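Local atomic coordinates of endoglucanase (PDB entry 6VC5), a protein that probably catalyses the internal hydrolysis of beta-1,4-glucosidic linkages in cellulose and related beta-glucans. Residues A[142-147]-A[197-202]; A[160-165]-A[176-181]; A[13-18]-A[298-303]; A[182-187]-A[207-212]. One frame throughout, in Å; residues are numbered along the deposited sequence.

Contact 1: A[142-147]-A[197-202]; sequences VGFLTK and PDWLSI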
loop_
_atom_site.group_PDB
_atom_site.type_symbol
_atom_site.label_atom_id
_atom_site.label_comp_id
_atom_site.label_asym_id
_atom_site.label_seq_id
_atom_site.Cartn_x
_atom_site.Cartn_y
_atom_site.Cartn_z
ATOM N N VAL A 142 16.228 -6.665 -1.499
ATOM C CA VAL A 142 17.473 -6.156 -2.064
ATOM C C VAL A 142 17.366 -4.647 -2.239
ATOM O O VAL A 142 16.365 -4.150 -2.772
ATOM C CB VAL A 142 17.792 -6.840 -3.409
ATOM C CG1 VAL A 142 19.000 -6.197 -4.080
ATOM C CG2 VAL A 142 18.031 -8.325 -3.200
ATOM N N GLY A 143 18.392 -3.928 -1.786
ATOM C CA GLY A 143 18.537 -2.511 -2.066
ATOM C C GLY A 143 18.072 -1.567 -0.977
ATOM O O GLY A 143 18.093 -0.348 -1.192
ATOM N N PHE A 144 17.681 -2.080 0.190
ATOM C CA PHE A 144 17.155 -1.251 1.271
ATOM C C PHE A 144 17.889 -1.410 2.592
ATOM O O PHE A 144 17.624 -0.644 3.520
ATOM C CB PHE A 144 15.668 -1.547 1.496
ATOM C CG PHE A 144 14.849 -1.404 0.257
ATOM C CD1 PHE A 144 14.530 -0.146 -0.222
ATOM C CD2 PHE A 144 14.415 -2.518 -0.441
ATOM C CE1 PHE A 144 13.767 0.010 -1.368
ATOM C CE2 PHE A 144 13.652 -2.374 -1.586
ATOM C CZ PHE A 144 13.331 -1.103 -2.047
ATOM N N LEU A 145 18.794 -2.368 2.716
ATOM C CA LEU A 145 19.467 -2.619 3.984
ATOM C C LEU A 145 20.958 -2.753 3.729
ATOM O O LEU A 145 21.381 -3.600 2.933
ATOM C CB LEU A 145 18.926 -3.891 4.643
ATOM C CG LEU A 145 19.519 -4.294 5.995
ATOM C CD1 LEU A 145 19.215 -3.235 7.049
ATOM C CD2 LEU A 145 18.968 -5.646 6.415
ATOM N N THR A 146 21.751 -1.922 4.391
ATOM C CA THR A 146 23.198 -2.065 4.399
ATOM C C THR A 146 23.655 -2.269 5.838
ATOM O O THR A 146 22.848 -2.301 6.767
ATOM C CB THR A 146 23.891 -0.843 3.781
ATOM O OG1 THR A 146 23.913 0.236 4.728
ATOM C CG2 THR A 146 23.192 -0.384 2.510
ATOM N N LYS A 147 24.966 -2.397 6.027
ATOM C CA LYS A 147 25.482 -2.495 7.385
ATOM C C LYS A 147 25.332 -1.190 8.156
ATOM O O LYS A 147 25.415 -1.205 9.389
ATOM C CB LYS A 147 26.952 -2.930 7.379
ATOM C CG LYS A 147 27.896 -1.937 6.723
ATOM C CD LYS A 147 29.345 -2.414 6.830
ATOM C CE LYS A 147 30.331 -1.297 6.524
ATOM N NZ LYS A 147 30.266 -0.191 7.528
ATOM N N PRO A 197 7.961 11.040 4.832
ATOM C CA PRO A 197 8.535 10.985 3.489
ATOM C C PRO A 197 8.091 9.719 2.765
ATOM O O PRO A 197 7.667 8.727 3.373
ATOM C CB PRO A 197 10.043 10.926 3.764
ATOM C CG PRO A 197 10.123 10.134 5.039
ATOM C CD PRO A 197 8.890 10.496 5.849
ATOM N N ASP A 198 8.222 9.762 1.433
ATOM C CA ASP A 198 8.107 8.541 0.640
ATOM C C ASP A 198 9.080 7.473 1.142
ATOM O O ASP A 198 8.721 6.289 1.236
ATOM C CB ASP A 198 8.396 8.832 -0.838
ATOM C CG ASP A 198 7.355 9.733 -1.506
ATOM O OD1 ASP A 198 6.144 9.675 -1.165
ATOM O OD2 ASP A 198 7.768 10.483 -2.432
ATOM N N TRP A 199 10.305 7.875 1.490
ATOM C CA TRP A 199 11.379 6.953 1.861
ATOM C C TRP A 199 12.119 7.516 3.067
ATOM O O TRP A 199 12.643 8.639 3.006
ATOM C CB TRP A 199 12.354 6.780 0.690
ATOM C CG TRP A 199 11.705 6.173 -0.544
ATOM C CD1 TRP A 199 11.218 6.843 -1.639
ATOM C CD2 TRP A 199 11.487 4.788 -0.793
ATOM N NE1 TRP A 199 10.697 5.949 -2.544
ATOM C CE2 TRP A 199 10.858 4.680 -2.050
ATOM C CE3 TRP A 199 11.761 3.622 -0.072
ATOM C CZ2 TRP A 199 10.506 3.442 -2.606
ATOM C CZ3 TRP A 199 11.403 2.395 -0.619
ATOM C CH2 TRP A 199 10.787 2.317 -1.869
ATOM N N LEU A 200 12.186 6.728 4.144
ATOM C CA LEU A 200 12.812 7.109 5.404
ATOM C C LEU A 200 14.098 6.310 5.574
ATOM O O LEU A 200 14.168 5.144 5.178
ATOM C CB LEU A 200 11.864 6.767 6.563
ATOM C CG LEU A 200 12.373 7.084 7.956
ATOM C CD1 LEU A 200 12.301 8.584 8.200
ATOM C CD2 LEU A 200 11.543 6.328 8.975
ATOM N N SER A 201 15.123 6.934 6.155
ATOM C CA SER A 201 16.347 6.227 6.522
ATOM C C SER A 201 16.521 6.231 8.040
ATOM O O SER A 201 16.312 7.259 8.697
ATOM C CB SER A 201 17.555 6.894 5.860
ATOM O OG SER A 201 18.728 6.126 6.071
ATOM N N ILE A 202 16.913 5.085 8.606
ATOM C CA ILE A 202 17.326 5.003 10.009
ATOM C C ILE A 202 18.775 4.527 10.031
ATOM O O ILE A 202 19.105 3.503 9.420
ATOM C CB ILE A 202 16.436 4.059 10.836
ATOM C CG1 ILE A 202 14.974 4.507 10.791
ATOM C CG2 ILE A 202 16.914 4.026 12.297
ATOM C CD1 ILE A 202 14.015 3.575 11.560
#

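Contact 2: A[160-165]-A[176-181]; sequences PSLMQA and KVMGDG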
loop_
_atom_site.group_PDB
_atom_site.type_symbol
_atom_site.label_atom_id
_atom_site.label_comp_id
_atom_site.label_asym_id
_atom_site.label_seq_id
_atom_site.Cartn_x
_atom_site.Cartn_y
_atom_site.Cartn_z
ATOM N N PRO A 160 -4.215 -2.432 7.690
ATOM C CA PRO A 160 -5.283 -3.452 7.775
ATOM C C PRO A 160 -4.800 -4.858 7.465
ATOM O O PRO A 160 -5.415 -5.838 7.918
ATOM C CB PRO A 160 -6.294 -2.991 6.722
ATOM C CG PRO A 160 -6.046 -1.506 6.604
ATOM C CD PRO A 160 -4.577 -1.323 6.783
ATOM N N SER A 161 -3.723 -4.989 6.688
ATOM C CA SER A 161 -3.174 -6.311 6.427
ATOM C C SER A 161 -2.391 -6.842 7.622
ATOM O O SER A 161 -2.463 -8.041 7.928
ATOM C CB SER A 161 -2.284 -6.274 5.187
ATOM O OG SER A 161 -1.934 -7.592 4.837
ATOM N N LEU A 162 -1.625 -5.974 8.295
ATOM C CA LEU A 162 -0.945 -6.386 9.521
ATOM C C LEU A 162 -1.947 -6.793 10.593
ATOM O O LEU A 162 -1.716 -7.758 11.329
ATOM C CB LEU A 162 -0.021 -5.268 10.019
ATOM C CG LEU A 162 1.069 -4.805 9.049
ATOM C CD1 LEU A 162 1.949 -3.756 9.724
ATOM C CD2 LEU A 162 1.897 -5.973 8.572
ATOM N N MET A 163 -3.069 -6.069 10.697
ATOM C CA MET A 163 -4.104 -6.431 11.660
ATOM C C MET A 163 -4.705 -7.788 11.317
ATOM O O MET A 163 -4.999 -8.597 12.208
ATOM C CB MET A 163 -5.210 -5.369 11.646
ATOM C CG MET A 163 -4.771 -3.918 11.884
ATOM S SD MET A 163 -6.132 -2.854 12.423
ATOM C CE MET A 163 -7.187 -2.756 11.005
ATOM N N GLN A 164 -4.911 -8.048 10.023
ATOM C CA GLN A 164 -5.427 -9.346 9.609
ATOM C C GLN A 164 -4.450 -10.461 9.956
ATOM O O GLN A 164 -4.858 -11.548 10.381
ATOM C CB GLN A 164 -5.708 -9.334 8.105
ATOM C CG GLN A 164 -6.262 -10.636 7.571
ATOM C CD GLN A 164 -7.646 -10.947 8.101
ATOM O OE1 GLN A 164 -7.900 -12.044 8.605
ATOM N NE2 GLN A 164 -8.550 -9.988 7.991
ATOM N N ALA A 165 -3.149 -10.218 9.766
ATOM C CA ALA A 165 -2.156 -11.237 10.094
ATOM C C ALA A 165 -2.209 -11.593 11.578
ATOM O O ALA A 165 -2.110 -12.769 11.949
ATOM C CB ALA A 165 -0.765 -10.740 9.702
ATOM N N LYS A 176 4.005 -6.112 17.785
ATOM C CA LYS A 176 5.214 -5.311 17.943
ATOM C C LYS A 176 5.555 -4.565 16.657
ATOM O O LYS A 176 5.938 -3.391 16.698
ATOM C CB LYS A 176 6.384 -6.192 18.373
ATOM C CG LYS A 176 7.661 -5.413 18.673
ATOM C CD LYS A 176 8.774 -6.322 19.168
ATOM C CE LYS A 176 9.839 -5.532 19.924
ATOM N NZ LYS A 176 10.721 -4.747 19.005
ATOM N N VAL A 177 5.409 -5.224 15.506
ATOM C CA VAL A 177 5.667 -4.558 14.227
ATOM C C VAL A 177 4.742 -3.362 14.040
ATOM O O VAL A 177 5.177 -2.271 13.637
ATOM C CB VAL A 177 5.553 -5.554 13.061
ATOM C CG1 VAL A 177 5.616 -4.795 11.723
ATOM C CG2 VAL A 177 6.655 -6.581 13.139
ATOM N N MET A 178 3.444 -3.550 14.315
ATOM C CA MET A 178 2.470 -2.470 14.175
ATOM C C MET A 178 2.766 -1.331 15.146
ATOM O O MET A 178 2.732 -0.155 14.764
ATOM C CB MET A 178 1.052 -3.012 14.419
ATOM C CG MET A 178 0.376 -3.664 13.208
ATOM S SD MET A 178 -1.336 -4.245 13.516
ATOM C CE MET A 178 -1.038 -5.808 14.361
ATOM N N GLY A 179 3.041 -1.666 16.411
ATOM C CA GLY A 179 3.259 -0.632 17.410
ATOM C C GLY A 179 4.548 0.131 17.186
ATOM O O GLY A 179 4.597 1.354 17.363
ATOM N N ASP A 180 5.611 -0.573 16.799
ATOM C CA ASP A 180 6.837 0.131 16.439
ATOM C C ASP A 180 6.636 0.964 15.181
ATOM O O ASP A 180 7.209 2.054 15.064
ATOM C CB ASP A 180 7.992 -0.855 16.247
ATOM C CG ASP A 180 8.437 -1.505 17.557
ATOM O OD1 ASP A 180 7.981 -1.059 18.634
ATOM O OD2 ASP A 180 9.241 -2.462 17.510
ATOM N N GLY A 181 5.829 0.470 14.233
ATOM C CA GLY A 181 5.531 1.250 13.040
ATOM C C GLY A 181 4.874 2.582 13.359
ATOM O O GLY A 181 5.234 3.615 12.787
#

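Contact 3: A[13-18]-A[298-303]; sequences DKYFHP and PDYYSA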
loop_
_atom_site.group_PDB
_atom_site.type_symbol
_atom_site.label_atom_id
_atom_site.label_comp_id
_atom_site.label_asym_id
_atom_site.label_seq_id
_atom_site.Cartn_x
_atom_site.Cartn_y
_atom_site.Cartn_z
ATOM N N ASP A 13 -13.120 -3.011 -16.231
ATOM C CA ASP A 13 -13.234 -2.771 -17.668
ATOM C C ASP A 13 -11.958 -2.147 -18.227
ATOM O O ASP A 13 -11.557 -2.446 -19.359
ATOM C CB ASP A 13 -14.442 -1.875 -17.940
ATOM C CG ASP A 13 -14.541 -1.451 -19.394
ATOM O OD1 ASP A 13 -14.726 -0.240 -19.649
ATOM O OD2 ASP A 13 -14.445 -2.329 -20.281
ATOM N N LYS A 14 -11.299 -1.288 -17.443
ATOM C CA LYS A 14 -10.146 -0.545 -17.944
ATOM C C LYS A 14 -8.850 -1.349 -17.858
ATOM O O LYS A 14 -8.019 -1.281 -18.774
ATOM C CB LYS A 14 -9.996 0.766 -17.168
ATOM C CG LYS A 14 -11.124 1.755 -17.433
ATOM C CD LYS A 14 -10.978 3.008 -16.590
ATOM C CE LYS A 14 -11.464 4.234 -17.350
ATOM N NZ LYS A 14 -10.340 4.949 -18.016
ATOM N N TYR A 15 -8.655 -2.119 -16.780
ATOM C CA TYR A 15 -7.336 -2.646 -16.462
ATOM C C TYR A 15 -7.252 -4.155 -16.315
ATOM O O TYR A 15 -6.132 -4.674 -16.243
ATOM C CB TYR A 15 -6.778 -1.987 -15.188
ATOM C CG TYR A 15 -6.847 -0.477 -15.222
ATOM C CD1 TYR A 15 -6.171 0.252 -16.200
ATOM C CD2 TYR A 15 -7.596 0.219 -14.287
ATOM C CE1 TYR A 15 -6.240 1.634 -16.244
ATOM C CE2 TYR A 15 -7.673 1.607 -14.323
ATOM C CZ TYR A 15 -6.996 2.300 -15.300
ATOM O OH TYR A 15 -7.058 3.671 -15.343
ATOM N N PHE A 16 -8.374 -4.867 -16.258
ATOM C CA PHE A 16 -8.378 -6.316 -16.096
ATOM C C PHE A 16 -8.374 -7.011 -17.453
ATOM O O PHE A 16 -9.085 -6.609 -18.381
ATOM C CB PHE A 16 -9.616 -6.725 -15.292
ATOM C CG PHE A 16 -9.897 -8.214 -15.281
ATOM C CD1 PHE A 16 -9.286 -9.050 -14.361
ATOM C CD2 PHE A 16 -10.805 -8.760 -16.171
ATOM C CE1 PHE A 16 -9.567 -10.416 -14.345
ATOM C CE2 PHE A 16 -11.096 -10.127 -16.166
ATOM C CZ PHE A 16 -10.483 -10.951 -15.257
ATOM N N HIS A 17 -7.574 -8.068 -17.561
ATOM C CA HIS A 17 -7.535 -8.908 -18.744
ATOM C C HIS A 17 -7.954 -10.332 -18.390
ATOM O O HIS A 17 -7.752 -10.786 -17.254
ATOM C CB HIS A 17 -6.120 -8.895 -19.337
ATOM C CG HIS A 17 -5.733 -7.559 -19.882
ATOM N ND1 HIS A 17 -5.810 -7.249 -21.224
ATOM C CD2 HIS A 17 -5.326 -6.428 -19.257
ATOM C CE1 HIS A 17 -5.437 -5.994 -21.405
ATOM N NE2 HIS A 17 -5.143 -5.472 -20.227
ATOM N N PRO A 18 -8.551 -11.056 -19.342
ATOM C CA PRO A 18 -9.136 -12.370 -19.020
ATOM C C PRO A 18 -8.145 -13.403 -18.509
ATOM O O PRO A 18 -8.572 -14.356 -17.842
ATOM C CB PRO A 18 -9.766 -12.810 -20.351
ATOM C CG PRO A 18 -9.999 -11.539 -21.093
ATOM C CD PRO A 18 -8.858 -10.634 -20.719
ATOM N N PRO A 298 -7.989 10.097 -14.132
ATOM C CA PRO A 298 -7.082 10.450 -15.234
ATOM C C PRO A 298 -6.093 9.361 -15.590
ATOM O O PRO A 298 -5.543 9.391 -16.702
ATOM C CB PRO A 298 -6.329 11.672 -14.691
ATOM C CG PRO A 298 -6.326 11.451 -13.197
ATOM C CD PRO A 298 -7.652 10.798 -12.879
ATOM N N ASP A 299 -5.826 8.424 -14.682
ATOM C CA ASP A 299 -4.851 7.375 -14.936
ATOM C C ASP A 299 -5.046 6.233 -13.949
ATOM O O ASP A 299 -5.831 6.319 -13.001
ATOM C CB ASP A 299 -3.402 7.904 -14.920
ATOM C CG ASP A 299 -2.989 8.523 -13.576
ATOM O OD1 ASP A 299 -3.653 8.301 -12.545
ATOM O OD2 ASP A 299 -1.959 9.239 -13.551
ATOM N N TYR A 300 -4.292 5.163 -14.189
ATOM C CA TYR A 300 -4.361 3.973 -13.350
ATOM C C TYR A 300 -3.997 4.276 -11.896
ATOM O O TYR A 300 -4.656 3.784 -10.972
ATOM C CB TYR A 300 -3.415 2.924 -13.927
ATOM C CG TYR A 300 -3.157 1.767 -13.018
ATOM C CD1 TYR A 300 -4.009 0.676 -13.014
ATOM C CD2 TYR A 300 -2.072 1.765 -12.156
ATOM C CE1 TYR A 300 -3.783 -0.390 -12.173
ATOM C CE2 TYR A 300 -1.841 0.699 -11.308
ATOM C CZ TYR A 300 -2.703 -0.379 -11.328
ATOM O OH TYR A 300 -2.482 -1.450 -10.490
ATOM N N TYR A 301 -2.932 5.046 -11.669
ATOM C CA TYR A 301 -2.524 5.329 -10.296
ATOM C C TYR A 301 -3.678 5.935 -9.507
ATOM O O TYR A 301 -3.973 5.519 -8.379
ATOM C CB TYR A 301 -1.334 6.298 -10.294
ATOM C CG TYR A 301 -1.001 6.757 -8.900
ATOM C CD1 TYR A 301 -0.145 6.021 -8.094
ATOM C CD2 TYR A 301 -1.579 7.904 -8.373
ATOM C CE1 TYR A 301 0.138 6.423 -6.796
ATOM C CE2 TYR A 301 -1.309 8.309 -7.093
ATOM C CZ TYR A 301 -0.445 7.566 -6.312
ATOM O OH TYR A 301 -0.186 7.979 -5.038
ATOM N N SER A 302 -4.326 6.940 -10.085
ATOM C CA SER A 302 -5.400 7.631 -9.384
ATOM C C SER A 302 -6.590 6.703 -9.163
ATOM O O SER A 302 -7.223 6.727 -8.095
ATOM C CB SER A 302 -5.827 8.852 -10.201
ATOM O OG SER A 302 -6.749 9.641 -9.477
ATOM N N ALA A 303 -6.909 5.871 -10.158
ATOM C CA ALA A 303 -8.037 4.955 -10.034
ATOM C C ALA A 303 -7.832 3.961 -8.889
ATOM O O ALA A 303 -8.746 3.712 -8.097
ATOM C CB ALA A 303 -8.258 4.215 -11.354
#

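Contact 4: A[182-187]-A[207-212]; sequences LQIIAK and NAFSIA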
loop_
_atom_site.group_PDB
_atom_site.type_symbol
_atom_site.label_atom_id
_atom_site.label_comp_id
_atom_site.label_asym_id
_atom_site.label_seq_id
_atom_site.Cartn_x
_atom_site.Cartn_y
_atom_site.Cartn_z
ATOM N N LEU A 182 3.916 2.581 14.295
ATOM C CA LEU A 182 3.287 3.830 14.718
ATOM C C LEU A 182 4.296 4.772 15.363
ATOM O O LEU A 182 4.248 5.988 15.139
ATOM C CB LEU A 182 2.145 3.533 15.688
ATOM C CG LEU A 182 0.938 2.846 15.050
ATOM C CD1 LEU A 182 -0.053 2.373 16.105
ATOM C CD2 LEU A 182 0.272 3.796 14.085
ATOM N N GLN A 183 5.213 4.227 16.167
ATOM C CA GLN A 183 6.267 5.044 16.766
ATOM C C GLN A 183 7.168 5.645 15.695
ATOM O O GLN A 183 7.534 6.826 15.766
ATOM C CB GLN A 183 7.103 4.195 17.719
ATOM C CG GLN A 183 6.389 3.782 18.987
ATOM C CD GLN A 183 7.311 3.050 19.937
ATOM O OE1 GLN A 183 6.864 2.247 20.757
ATOM N NE2 GLN A 183 8.606 3.327 19.838
ATOM N N ILE A 184 7.532 4.846 14.692
ATOM C CA ILE A 184 8.399 5.327 13.621
ATOM C C ILE A 184 7.695 6.404 12.796
ATOM O O ILE A 184 8.307 7.413 12.414
ATOM C CB ILE A 184 8.852 4.142 12.753
ATOM C CG1 ILE A 184 9.844 3.269 13.521
ATOM C CG2 ILE A 184 9.439 4.638 11.427
ATOM C CD1 ILE A 184 9.920 1.836 13.028
ATOM N N ILE A 185 6.409 6.203 12.495
ATOM C CA ILE A 185 5.659 7.198 11.726
ATOM C C ILE A 185 5.535 8.505 12.499
ATOM O O ILE A 185 5.658 9.592 11.928
ATOM C CB ILE A 185 4.286 6.648 11.303
ATOM C CG1 ILE A 185 4.458 5.556 10.247
ATOM C CG2 ILE A 185 3.404 7.769 10.774
ATOM C CD1 ILE A 185 3.194 4.744 10.000
ATOM N N ALA A 186 5.275 8.424 13.803
ATOM C CA ALA A 186 5.177 9.637 14.607
ATOM C C ALA A 186 6.477 10.432 14.574
ATOM O O ALA A 186 6.456 11.663 14.454
ATOM C CB ALA A 186 4.800 9.281 16.045
ATOM N N LYS A 187 7.621 9.740 14.637
ATOM C CA LYS A 187 8.906 10.425 14.726
ATOM C C LYS A 187 9.459 10.826 13.364
ATOM O O LYS A 187 10.108 11.875 13.243
ATOM C CB LYS A 187 9.930 9.556 15.450
ATOM C CG LYS A 187 11.214 10.309 15.712
ATOM C CD LYS A 187 12.299 9.412 16.216
ATOM C CE LYS A 187 13.358 10.224 16.938
ATOM N NZ LYS A 187 13.705 11.464 16.180
ATOM N N ASN A 207 20.662 5.240 15.425
ATOM C CA ASN A 207 19.201 5.358 15.464
ATOM C C ASN A 207 18.686 6.719 15.010
ATOM O O ASN A 207 17.510 7.029 15.229
ATOM C CB ASN A 207 18.586 4.967 16.814
ATOM C CG ASN A 207 17.162 4.471 16.680
ATOM O OD1 ASN A 207 16.876 3.583 15.868
ATOM N ND2 ASN A 207 16.260 5.044 17.466
ATOM N N ALA A 208 19.526 7.550 14.394
ATOM C CA ALA A 208 19.059 8.829 13.875
ATOM C C ALA A 208 18.207 8.620 12.628
ATOM O O ALA A 208 18.515 7.775 11.782
ATOM C CB ALA A 208 20.244 9.725 13.525
ATOM N N PHE A 209 17.144 9.421 12.511
ATOM C CA PHE A 209 16.184 9.364 11.407
ATOM C C PHE A 209 16.471 10.468 10.400
ATOM O O PHE A 209 16.766 11.611 10.776
ATOM C CB PHE A 209 14.762 9.615 11.922
ATOM C CG PHE A 209 14.100 8.440 12.598
ATOM C CD1 PHE A 209 14.783 7.617 13.501
ATOM C CD2 PHE A 209 12.762 8.188 12.365
ATOM C CE1 PHE A 209 14.128 6.552 14.135
ATOM C CE2 PHE A 209 12.112 7.126 12.992
ATOM C CZ PHE A 209 12.802 6.308 13.882
ATOM N N SER A 210 16.319 10.144 9.116
ATOM C CA SER A 210 16.510 11.132 8.064
ATOM C C SER A 210 15.679 10.750 6.841
ATOM O O SER A 210 15.143 9.646 6.740
ATOM C CB SER A 210 17.996 11.276 7.703
ATOM O OG SER A 210 18.536 10.031 7.306
ATOM N N ILE A 211 15.565 11.687 5.914
ATOM C CA ILE A 211 14.955 11.397 4.624
ATOM C C ILE A 211 15.969 10.614 3.803
ATOM O O ILE A 211 17.143 10.996 3.722
ATOM C CB ILE A 211 14.542 12.703 3.930
ATOM C CG1 ILE A 211 13.559 13.496 4.800
ATOM C CG2 ILE A 211 13.926 12.414 2.573
ATOM C CD1 ILE A 211 13.375 14.943 4.327
ATOM N N ALA A 212 15.534 9.506 3.199
ATOM C CA ALA A 212 16.491 8.615 2.552
ATOM C C ALA A 212 17.085 9.262 1.308
ATOM O O ALA A 212 16.391 9.950 0.555
ATOM C CB ALA A 212 15.804 7.312 2.148
HETATM O O HOH W 1 16.456 11.134 14.754
#

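Contact 1: A[142-147]-A[197-202]
A single pair of aromatic rings, Phe144 and Trp199, makes this small surface contact, in which the loop leading to strand 149-152 reaches toward the residue just before strand 200-203. The planes are nearly parallel, 8° apart, but they are slid so far that the ring centroids lie 5.7 Å from each other. This is therefore a strongly displaced pair with little overlap, and the touching is done by a few ring atoms: Phe144 CE1 comes 3.4 Å from Trp199 CZ3 and 3.8 Å from Trp199 CH2. No hydrogen bond crosses between the segments, so van der Waals contact between the two ring systems is what joins them. The backbones are well separated, with the CA atoms of Phe144 and Ser201 9.2 Å apart, and long, flat side chains suit a gap of this width. In Trp199 the indole hangs beside its own backbone N (chi1 -62°), which carries the six-membered ring out to the phenyl group. The chain on each side is anchored to the same antiparallel sheet: Phe144 makes backbone hydrogen bonds with Thr151 of strand 149-152, while Trp199 pairs through its backbone with Ala212 beyond strand 209-211 and stacks its indole on Trp215.

Contact 2: A[160-165]-A[176-181]
Leu162 and Met178 form the centre of an antiparallel alpha-hairpin, in keeping with the (alpha/alpha)6 barrel known for glycoside hydrolase family 8. Helices 159-169 and 172-187 follow each other after a tight connection, and the short segments run at 151° with their axes 10.3 Å apart. The spacing is generous, and leucine and methionine are long enough to bridge it.

The contact across the interface is apolar. The side chains of Leu162 and Met178 lie alongside each other, pointing opposite ways, with Leu162 CB 3.6 Å from Met178 CG and the CD1 branch touching the same carbon. Val177 adds a looser contact, its CG1 meeting Leu162 CD1 at 4.3 Å. Met163 crosses Met178 at about a right angle, and its CG lies 3.8 Å from Met178 SD. A bend at chi3 (-80°) turns the methyl of Met178 along the neighbouring helix, toward its C-terminal end, where CE approaches Leu162 O. A flexible, unbranched thioether can follow such a surface. Met235 packs against both methionines, and Trp174 against Leu162.

Polar interactions stay within or beyond the hairpin. Ser161 turns to Leu94 O and Tyr120, tying its helix to its neighbours. On helix 172-187, Lys176 and Asp180 are one turn apart and form a salt bridge: Lys176 NZ lies 3.1 Å from Asp180 OD2, and OD2 receives it with its syn lone pair.

Contact 3: A[13-18]-A[298-303]
Tyr15, the last residue of helix 4-15, meets Tyr300 at the start of helix 300-313, and its ring is the part that spans the two helices. Lys14, just before it, places its CB over the centre of one face of the Tyr15 ring, 3.6 Å above the plane. The opposite face of that ring receives Tyr300, so the phenol is held between two groups. Tyr300 presents its edge to this face in a T-shaped stack, with planes at 90° and centroids 5.1 Å apart; its CD1 is the leading atom, 3.8 Å from Tyr15 CG. Tyr300 CB adds an off-centre CH-pi contact. With its CG anti to the backbone N (chi1 168°), Tyr300 brings its ring over the face of Tyr15, the CD1 edge foremost. Ala303, one turn on, is small enough to let Tyr15 CE2 approach its CB at 4.0 Å. The hydroxyl of Tyr15 reaches the start of helix 300-313 without making a hydrogen bond there. That start is capped by Asp299, whose OD1 accepts from Ser302 N at 2.9 Å in a bond of 162°. After Tyr15 the chain leaves the helix: Phe16 turns to Val54 and Ile55 of helix 49-62, and His17 packs on Ile23. Joining the first and last helices of the chain through an aromatic T-stack at an Asp-capped helix start is consistent with ring closure in an (alpha/alpha)6 barrel.

Contact 4: A[182-187]-A[207-212]
The last turns of helix 172-187 lie beside strand 209-211 with no direct hydrogen bond between the two segments, the CA atoms of Lys187 and Phe209 standing 8.1 Å apart. Phe209 bridges this gap. Its CB points toward the helix, and two helix residues meet its ring, one over a face and one at the edge. Lys187 covers one face: with CG anti to the backbone N (chi1 -173°), the methylene chain runs out extended, and CD settles 3.8 Å from the ring centroid, only 5° off the normal. This is a well-centred CH-pi contact made by the aliphatic part of the lysine. The ammonium group lies farther off, NZ being 5.0 Å from the centroid, and adds at most a weak cation-pi attraction. A bend at the last torsion turns NZ to water 1, 3.1 Å away, which also accepts a hydrogen bond from Phe209 N at 2.9 Å. Lysine thus suits this exposed helix end, with its carbons against the ring and its charge hydrated. Ile184, one turn earlier and buried, brings CG2 to 4.0 Å from Phe209 CE2, while its own carbonyl O approaches the ring edge. Around them, Ile184 touches Leu200 and Val136, and Phe209 rests on Ile202 and Tyr134. The whole is a helix end packed against the outer strand of a small antiparallel sheet, a beta extension beside the helical barrel.

Contacts 1 and 4 meet at the small antiparallel sheet: strands 200-203 and 209-211 are neighbours, with Ser201 N bonded to Ser210 O and Trp199 O to Ala212 N. Contacts 2 and 4 share helix 172-187, which serves as one arm of a hairpin along its middle and leans on the sheet at its end. Contact 3 lies across the chain's centre from contacts 1, 2 and 4, about 29 to 34 Å away between centres. Contact 1 is a surface meeting of rings; the other three are partly buried. Flexible aliphatic and thioether groups fill the helix hairpin, whereas contacts 1, 3 and 4 each turn on an aromatic ring: nearly parallel, edge-to-face, and covered by lysine.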